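Local coordinates for heparin binding protein (Homo sapiens, PDB 1A7S) that binds heparin, kills many Gram-negative bacteria, probably by attaching to their lipopolysaccharide, and attracts monocytes and fibroblasts, as a serine protease homologue of the neutrophil granule, at residues Thr177-Ser190 with Arg198-Arg210. Sequence-based numbering, arbitrary orientation.
With EOH (ethanol), chain G.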
# COMPACT_ATOMS: atom_id res chain seq x y z
N THR A 177 0.47 1.96 -0.52
CA THR A 177 -0.00 1.55 0.80
C THR A 177 -1.39 0.96 0.75
O THR A 177 -2.20 1.32 -0.12
CB THR A 177 0.12 2.76 1.79
OG1 THR A 177 0.41 2.25 3.08
CG2 THR A 177 -1.13 3.60 1.81
N PRO A 178 -1.73 0.01 1.59
CA PRO A 178 -3.01 -0.68 1.47
C PRO A 178 -4.17 0.11 2.07
O PRO A 178 -4.06 0.82 3.06
CB PRO A 178 -2.76 -1.97 2.27
CG PRO A 178 -1.77 -1.57 3.33
CD PRO A 178 -0.84 -0.61 2.62
N LEU A 179 -5.30 -0.12 1.47
CA LEU A 179 -6.62 0.28 2.02
C LEU A 179 -7.15 -0.97 2.74
O LEU A 179 -7.30 -2.01 2.09
CB LEU A 179 -7.57 0.66 0.86
CG LEU A 179 -9.01 0.98 1.35
CD1 LEU A 179 -9.01 2.30 2.10
CD2 LEU A 179 -9.96 1.03 0.15
N VAL A 180 -7.42 -0.86 4.06
CA VAL A 180 -7.88 -1.96 4.84
C VAL A 180 -9.35 -1.73 5.23
O VAL A 180 -9.66 -0.74 5.85
CB VAL A 180 -7.04 -2.17 6.11
CG1 VAL A 180 -7.58 -3.30 6.90
CG2 VAL A 180 -5.58 -2.43 5.68
N CYS A 181 -10.17 -2.66 4.83
CA CYS A 181 -11.60 -2.62 5.16
C CYS A 181 -11.96 -4.01 5.69
O CYS A 181 -11.64 -5.00 5.05
CB CYS A 181 -12.48 -2.30 3.93
SG CYS A 181 -11.94 -1.00 2.85
N GLU A 182 -12.63 -4.08 6.84
CA GLU A 182 -13.10 -5.32 7.37
C GLU A 182 -11.98 -6.39 7.47
O GLU A 182 -12.13 -7.54 7.17
CB GLU A 182 -14.27 -5.91 6.55
CG GLU A 182 -15.40 -4.95 6.26
CD GLU A 182 -16.52 -5.36 5.34
OE1 GLU A 182 -16.37 -5.97 4.26
OE2 GLU A 182 -17.62 -4.92 5.68
N GLY A 183 -10.82 -5.86 7.86
CA GLY A 183 -9.61 -6.64 8.12
C GLY A 183 -8.86 -7.09 6.92
O GLY A 183 -7.85 -7.80 7.08
N LEU A 184 -9.26 -6.71 5.71
CA LEU A 184 -8.66 -7.19 4.48
C LEU A 184 -8.08 -6.05 3.63
O LEU A 184 -8.60 -4.92 3.65
CB LEU A 184 -9.69 -7.91 3.62
CG LEU A 184 -10.40 -9.11 4.25
CD1 LEU A 184 -11.41 -9.69 3.30
CD2 LEU A 184 -9.39 -10.18 4.67
N ALA A 185 -7.08 -6.40 2.84
CA ALA A 185 -6.47 -5.43 1.87
C ALA A 185 -7.31 -5.33 0.62
O ALA A 185 -7.15 -6.02 -0.37
CB ALA A 185 -5.07 -5.95 1.50
N HIS A 186 -8.31 -4.42 0.65
CA HIS A 186 -9.21 -4.25 -0.51
C HIS A 186 -8.65 -3.28 -1.51
O HIS A 186 -9.15 -3.27 -2.64
CB HIS A 186 -10.58 -3.76 0.02
CG HIS A 186 -11.50 -4.85 0.39
ND1 HIS A 186 -12.09 -5.63 -0.57
CD2 HIS A 186 -11.83 -5.36 1.63
CE1 HIS A 186 -12.84 -6.54 0.09
NE2 HIS A 186 -12.68 -6.38 1.40
N GLY A 187 -7.64 -2.49 -1.19
CA GLY A 187 -7.10 -1.58 -2.11
C GLY A 187 -5.58 -1.39 -1.94
O GLY A 187 -5.04 -1.65 -0.92
N VAL A 188 -4.99 -0.90 -3.03
CA VAL A 188 -3.60 -0.47 -3.07
C VAL A 188 -3.60 1.00 -3.55
O VAL A 188 -4.14 1.28 -4.61
CB VAL A 188 -2.76 -1.32 -4.03
CG1 VAL A 188 -1.37 -0.73 -4.21
CG2 VAL A 188 -2.65 -2.76 -3.50
N ALA A 189 -3.05 1.92 -2.74
CA ALA A 189 -3.15 3.32 -3.11
C ALA A 189 -2.51 3.61 -4.45
O ALA A 189 -1.35 3.23 -4.71
CB ALA A 189 -2.53 4.20 -2.01
N SER A 190 -3.26 4.25 -5.33
CA SER A 190 -2.82 4.50 -6.68
C SER A 190 -2.69 5.95 -7.01
O SER A 190 -1.59 6.42 -7.35
CB SER A 190 -3.64 3.76 -7.69
OG SER A 190 -3.35 3.95 -9.01
N ARG A 198 -8.74 16.05 -1.23
CA ARG A 198 -10.00 16.64 -1.71
C ARG A 198 -11.02 15.58 -2.06
O ARG A 198 -12.18 15.70 -1.69
CB ARG A 198 -9.72 17.61 -2.81
CG ARG A 198 -10.99 18.26 -3.41
CD ARG A 198 -10.59 19.19 -4.55
NE ARG A 198 -11.63 19.85 -5.24
CZ ARG A 198 -12.29 19.52 -6.33
NH1 ARG A 198 -12.04 18.33 -6.91
NH2 ARG A 198 -13.21 20.35 -6.81
N GLY A 199 -10.57 14.54 -2.69
CA GLY A 199 -11.31 13.29 -2.92
C GLY A 199 -11.83 13.16 -4.33
O GLY A 199 -12.11 14.15 -5.03
N PRO A 200 -12.10 11.96 -4.74
CA PRO A 200 -11.84 10.74 -4.01
C PRO A 200 -10.37 10.28 -4.17
O PRO A 200 -9.68 10.71 -5.06
CB PRO A 200 -12.76 9.74 -4.71
CG PRO A 200 -12.99 10.27 -6.03
CD PRO A 200 -12.83 11.76 -5.98
N ASP A 201 -9.98 9.37 -3.32
CA ASP A 201 -8.72 8.62 -3.49
C ASP A 201 -9.06 7.37 -4.31
O ASP A 201 -10.08 6.73 -4.06
CB ASP A 201 -8.16 8.21 -2.13
CG ASP A 201 -7.49 9.39 -1.42
OD1 ASP A 201 -7.15 10.37 -2.13
OD2 ASP A 201 -7.20 9.21 -0.22
N PHE A 202 -8.16 7.04 -5.24
CA PHE A 202 -8.32 5.85 -6.03
C PHE A 202 -7.30 4.79 -5.61
O PHE A 202 -6.09 5.02 -5.68
CB PHE A 202 -8.08 6.19 -7.53
CG PHE A 202 -9.19 7.00 -8.13
CD1 PHE A 202 -9.34 8.33 -7.80
CD2 PHE A 202 -10.10 6.44 -8.99
CE1 PHE A 202 -10.29 9.11 -8.38
CE2 PHE A 202 -11.06 7.20 -9.59
CZ PHE A 202 -11.20 8.52 -9.29
N PHE A 203 -7.84 3.61 -5.27
CA PHE A 203 -7.06 2.46 -4.90
C PHE A 203 -7.30 1.35 -5.92
O PHE A 203 -8.43 1.15 -6.37
CB PHE A 203 -7.52 1.93 -3.50
CG PHE A 203 -7.24 2.88 -2.38
CD1 PHE A 203 -8.10 3.87 -2.04
CD2 PHE A 203 -6.10 2.72 -1.62
CE1 PHE A 203 -7.88 4.75 -1.02
CE2 PHE A 203 -5.84 3.57 -0.56
CZ PHE A 203 -6.70 4.62 -0.29
N THR A 204 -6.28 0.63 -6.29
CA THR A 204 -6.47 -0.56 -7.14
C THR A 204 -7.34 -1.54 -6.42
O THR A 204 -7.14 -1.78 -5.22
CB THR A 204 -5.08 -1.17 -7.41
OG1 THR A 204 -4.30 -0.11 -7.91
CG2 THR A 204 -5.18 -2.37 -8.38
N ARG A 205 -8.35 -2.08 -7.10
CA ARG A 205 -9.28 -3.01 -6.51
C ARG A 205 -8.66 -4.40 -6.41
O ARG A 205 -8.68 -5.18 -7.35
CB ARG A 205 -10.56 -3.03 -7.32
CG ARG A 205 -11.68 -3.87 -6.66
CD ARG A 205 -13.01 -3.85 -7.49
NE ARG A 205 -13.65 -2.53 -7.33
CZ ARG A 205 -14.58 -2.23 -6.44
NH1 ARG A 205 -14.86 -3.09 -5.44
NH2 ARG A 205 -15.19 -1.08 -6.47
N VAL A 206 -8.11 -4.71 -5.26
CA VAL A 206 -7.34 -5.92 -5.01
C VAL A 206 -8.11 -7.17 -5.36
O VAL A 206 -7.55 -8.13 -5.92
CB VAL A 206 -6.79 -5.96 -3.61
CG1 VAL A 206 -6.09 -7.29 -3.29
CG2 VAL A 206 -5.77 -4.85 -3.36
N ALA A 207 -9.38 -7.20 -5.02
CA ALA A 207 -10.17 -8.41 -5.23
C ALA A 207 -10.26 -8.84 -6.69
O ALA A 207 -10.53 -10.00 -6.98
CB ALA A 207 -11.55 -8.27 -4.64
N LEU A 208 -10.03 -7.92 -7.61
CA LEU A 208 -10.04 -8.30 -9.04
C LEU A 208 -8.85 -9.16 -9.39
O LEU A 208 -8.85 -9.79 -10.45
CB LEU A 208 -10.02 -7.06 -9.91
CG LEU A 208 -11.22 -6.15 -9.89
CD1 LEU A 208 -10.97 -4.93 -10.77
CD2 LEU A 208 -12.44 -6.96 -10.30
N PHE A 209 -7.79 -9.07 -8.59
CA PHE A 209 -6.47 -9.66 -8.91
C PHE A 209 -6.12 -10.83 -8.00
O PHE A 209 -4.99 -11.31 -8.05
CB PHE A 209 -5.39 -8.58 -8.73
CG PHE A 209 -5.55 -7.43 -9.69
CD1 PHE A 209 -4.91 -7.50 -10.90
CD2 PHE A 209 -6.28 -6.33 -9.36
CE1 PHE A 209 -5.19 -6.52 -11.85
CE2 PHE A 209 -6.52 -5.32 -10.25
CZ PHE A 209 -5.98 -5.42 -11.52
N ARG A 210 -7.05 -11.34 -7.18
CA ARG A 210 -6.65 -12.38 -6.22
C ARG A 210 -6.11 -13.63 -6.86
O ARG A 210 -5.11 -14.18 -6.41
CB ARG A 210 -7.79 -12.70 -5.28
CG ARG A 210 -7.55 -13.82 -4.32
CD ARG A 210 -6.39 -13.55 -3.34
NE ARG A 210 -6.11 -14.71 -2.51
CZ ARG A 210 -6.76 -15.02 -1.40
NH1 ARG A 210 -7.72 -14.29 -0.94
NH2 ARG A 210 -6.42 -16.14 -0.72
C1 EOH G . -3.31 0.38 6.40
C2 EOH G . -4.55 0.76 7.10
O EOH G . -2.77 1.30 5.37
O HOH W 1 -10.92 -5.23 -3.41
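Strands 184-190 and 201-205 run antiparallel with a strong twist (124° between their directions), as neighbours in the C-terminal beta barrel of the chymotrypsin fold. Thr204 N donates to Val188 O at 2.8 Å, Val188 N returns a bond to Thr204 O, and Ser190 N reaches Phe202 O; at the far end Val206 N approaches His186 O from above its carbonyl plane. His186 and Gly187 together face Leu179 in a classic beta bulge. Gly187, having no side chain, lets Phe203 CB pack 3.8 Å from its CA, which also lies 3.1 Å from Thr204 O in a CA-H...O contact. Phe203 turns its ring to the hairpin 178-190: Leu179 CB makes a CH-pi contact over one face, 3.8 Å from the ring centroid, while the small Ala189 brings CB 3.7 Å from Phe203 CE2. Val188 points to the opposite face of the sheet from Phe203, and its CG2 meets CG2 of Val206, just past the strand, at 3.8 Å; both residues touch Met37. A chi1 of -53° sets Thr204 OG1 anti to its carbonyl carbon, where it is hydrogen-bonded to Asp89 O. A water links His186 O and ND1 to Ala207 N. Backbone pairing thus satisfies the amides of Val188, Ser190 and Thr204, whereas buried Ala185 O, against Val206 CB, has no partner, a probable energetic cost.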